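Local coordinates for histidine triad (HIT) protein (Clostridium difficile, PDB 4EGU) that binds guanosine monophosphate and zinc and, as a histidine triad protein, probably acts on nucleotide phosphates by way of a nucleotidylated histidine, at residues I41-K46 with Y103-G108. Residues are numbered along the deposited sequence; the frame is centred on the assembly and turned at random. Where two conformers were deposited one is given.
Sequences ILVVPK and YHILAG. With 5GP (guanosine-5'-monophosphate), chain C.
Ile41 and Ile105 exchange two backbone hydrogen bonds, Ile41 N to Ile105 O at 3.0 Å and Ile105 N to Ile41 O at 2.8 Å. Val43 and Tyr103 form a second such pair, with Val43 N to Tyr103 O and Tyr103 N to Val43 O both 2.9 Å, the pattern of antiparallel strands, with Leu42 and His104 as the non-hydrogen-bonded pair between. Leu42 and His104 point to the face that holds the nucleotide; there His104, of the predicted histidine triad motif, gives its NE2 hydrogen to O3P of guanosine monophosphate, 3.0 Å away and nearly straight at 172°. Its ND1 is hydrogen-bonded to His40 NE2; holding both nitrogens limits the rotation of the imidazole in this conformer, with its edge to the phosphate. Leu42 suits the neighbouring place because its branched end serves two partners: CD2 lies over one imidazole face in a CH-pi contact, 3.9 Å from the centroid, while CD1 reaches O4' of the ribose at 3.8 Å. The reverse face carries the Tyr103 ring and Ile41, Val43 and Ile105, beta-branched residues suited to a buried strand. Ile105, with CG1 beside its backbone N (chi1 -47°), carries CD1 to Val43 CG2 at 3.7 Å and to Ile41 CG2. Helix 61-77 covers this side, Ile73 meeting Ile41, Ile66 meeting Val43, and His67 meeting the Tyr103 ring edge-to-face. In the five-stranded antiparallel sheet strand 39-45 is central, flanked by 27-31 and 103-107, the latter beside edge strand 84-90.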
loop_
_atom_site.group_PDB
_atom_site.type_symbol
_atom_site.label_atom_id
_atom_site.label_comp_id
_atom_site.label_asym_id
_atom_site.label_seq_id
_atom_site.Cartn_x
_atom_site.Cartn_y
_atom_site.Cartn_z
ATOM N N ILE A 41 -6.566 -7.326 8.443
ATOM C CA ILE A 41 -6.376 -6.324 9.472
ATOM C C ILE A 41 -6.432 -4.943 8.832
ATOM O O ILE A 41 -5.858 -4.732 7.773
ATOM C CB ILE A 41 -5.018 -6.561 10.171
ATOM C CG1 ILE A 41 -5.021 -7.911 10.894
ATOM C CG2 ILE A 41 -4.694 -5.423 11.130
ATOM C CD1 ILE A 41 -3.629 -8.447 11.220
ATOM N N LEU A 42 -7.130 -4.022 9.486
ATOM C CA LEU A 42 -7.188 -2.627 9.061
ATOM C C LEU A 42 -6.265 -1.820 9.966
ATOM O O LEU A 42 -6.353 -1.913 11.184
ATOM C CB LEU A 42 -8.608 -2.091 9.191
ATOM C CG LEU A 42 -9.588 -2.705 8.218
ATOM C CD1 LEU A 42 -11.027 -2.507 8.651
ATOM C CD2 LEU A 42 -9.398 -2.046 6.857
ATOM N N VAL A 43 -5.405 -1.003 9.355
ATOM C CA VAL A 43 -4.502 -0.139 10.088
ATOM C C VAL A 43 -4.890 1.296 9.785
ATOM O O VAL A 43 -4.932 1.684 8.613
ATOM C CB VAL A 43 -3.019 -0.381 9.709
ATOM C CG1 VAL A 43 -2.121 0.403 10.635
ATOM C CG2 VAL A 43 -2.676 -1.868 9.783
ATOM N N VAL A 44 -5.226 2.078 10.811
ATOM C CA VAL A 44 -5.762 3.436 10.607
ATOM C C VAL A 44 -5.092 4.444 11.519
ATOM O O VAL A 44 -4.782 4.130 12.679
ATOM C CB VAL A 44 -7.274 3.573 10.829
ATOM C CG1 VAL A 44 -7.995 2.497 10.074
ATOM C CG2 VAL A 44 -7.643 3.530 12.323
ATOM N N PRO A 45 -4.887 5.667 11.017
ATOM C CA PRO A 45 -4.522 6.730 11.935
ATOM C C PRO A 45 -5.719 7.051 12.802
ATOM O O PRO A 45 -6.860 6.962 12.367
ATOM C CB PRO A 45 -4.204 7.911 11.007
ATOM C CG PRO A 45 -5.049 7.668 9.814
ATOM C CD PRO A 45 -5.192 6.196 9.675
ATOM N N LYS A 46 -5.459 7.480 14.020
ATOM C CA LYS A 46 -6.518 8.023 14.857
ATOM C C LYS A 46 -7.041 9.348 14.289
ATOM O O LYS A 46 -8.237 9.619 14.367
ATOM C CB LYS A 46 -6.025 8.170 16.298
ATOM C CG LYS A 46 -5.815 6.821 16.956
ATOM C CD LYS A 46 -5.291 6.920 18.382
ATOM C CE LYS A 46 -5.374 5.560 19.055
ATOM N NZ LYS A 46 -4.888 5.601 20.443
ATOM N N TYR A 103 -5.268 1.142 5.745
ATOM C CA TYR A 103 -4.570 0.141 4.980
ATOM C C TYR A 103 -5.079 -1.225 5.382
ATOM O O TYR A 103 -5.225 -1.522 6.558
ATOM C CB TYR A 103 -3.048 0.233 5.210
ATOM C CG TYR A 103 -2.447 1.391 4.463
ATOM C CD1 TYR A 103 -2.657 2.703 4.839
ATOM C CD2 TYR A 103 -1.730 1.172 3.301
ATOM C CE1 TYR A 103 -2.129 3.760 4.082
ATOM C CE2 TYR A 103 -1.193 2.218 2.545
ATOM C CZ TYR A 103 -1.403 3.499 2.942
ATOM O OH TYR A 103 -0.923 4.545 2.203
ATOM N N HIS A 104 -5.326 -2.060 4.386
ATOM C CA HIS A 104 -5.639 -3.466 4.597
ATOM C C HIS A 104 -4.354 -4.278 4.595
ATOM O O HIS A 104 -3.530 -4.119 3.692
ATOM C CB HIS A 104 -6.500 -4.005 3.456
ATOM C CG HIS A 104 -7.818 -3.342 3.261
ATOM N ND1 HIS A 104 -8.988 -3.908 3.719
ATOM C CD2 HIS A 104 -8.156 -2.223 2.557
ATOM C CE1 HIS A 104 -9.986 -3.119 3.357
ATOM N NE2 HIS A 104 -9.514 -2.101 2.648
ATOM N N ILE A 105 -4.232 -5.191 5.565
ATOM C CA ILE A 105 -3.224 -6.241 5.532
ATOM C C ILE A 105 -3.963 -7.558 5.323
ATOM O O ILE A 105 -4.854 -7.892 6.103
ATOM C CB ILE A 105 -2.432 -6.381 6.846
ATOM C CG1 ILE A 105 -1.931 -5.066 7.435
ATOM C CG2 ILE A 105 -1.266 -7.347 6.632
ATOM C CD1 ILE A 105 -1.362 -5.253 8.858
ATOM N N LEU A 106 -3.572 -8.292 4.279
ATOM C CA LEU A 106 -4.084 -9.648 4.035
ATOM C C LEU A 106 -2.942 -10.627 4.215
ATOM O O LEU A 106 -1.871 -10.439 3.640
ATOM C CB LEU A 106 -4.626 -9.794 2.620
ATOM C CG LEU A 106 -5.749 -8.820 2.243
ATOM C CD1 LEU A 106 -6.227 -9.127 0.822
ATOM C CD2 LEU A 106 -6.913 -8.809 3.192
ATOM N N ALA A 107 -3.151 -11.710 4.967
ATOM C CA ALA A 107 -2.079 -12.687 5.182
ATOM C C ALA A 107 -2.664 -14.011 5.664
ATOM O O ALA A 107 -3.855 -14.123 5.939
ATOM C CB ALA A 107 -1.062 -12.176 6.194
ATOM N N GLY A 108 -1.787 -15.009 5.770
ATOM C CA GLY A 108 -2.136 -16.283 6.389
ATOM C C GLY A 108 -2.613 -17.328 5.411
ATOM O O GLY A 108 -3.044 -18.392 5.824
HETATM P P 5GP C . -12.781 -0.193 1.998
HETATM O O1P 5GP C . -13.521 -1.045 0.990
HETATM O O2P 5GP C . -13.407 1.135 2.320
HETATM O O3P 5GP C . -11.381 -0.015 1.589
HETATM O "O5'" 5GP C . -12.602 -1.039 3.308
HETATM C "C5'" 5GP C . -13.438 -0.819 4.420
HETATM C "C4'" 5GP C . -13.473 -2.039 5.267
HETATM O "O4'" 5GP C . -14.091 -1.712 6.514
HETATM C "C3'" 5GP C . -14.273 -3.200 4.672
HETATM O "O3'" 5GP C . -13.401 -4.294 4.378
HETATM C "C2'" 5GP C . -15.269 -3.577 5.796
HETATM O "O2'" 5GP C . -15.452 -4.964 6.003
HETATM C "C1'" 5GP C . -14.681 -2.869 7.024
HETATM N N9 5GP C . -15.663 -2.454 8.016
HETATM C C8 5GP C . -16.755 -1.712 7.751
HETATM N N7 5GP C . -17.428 -1.462 8.890
HETATM C C5 5GP C . -16.734 -2.045 9.889
HETATM C C6 5GP C . -16.951 -2.120 11.257
HETATM O O6 5GP C . -17.950 -1.599 11.840
HETATM N N1 5GP C . -16.014 -2.791 11.945
HETATM C C2 5GP C . -14.926 -3.371 11.375
HETATM N N2 5GP C . -14.072 -4.017 12.184
HETATM N N3 5GP C . -14.683 -3.335 10.056
HETATM C C4 5GP C . -15.603 -2.660 9.331
#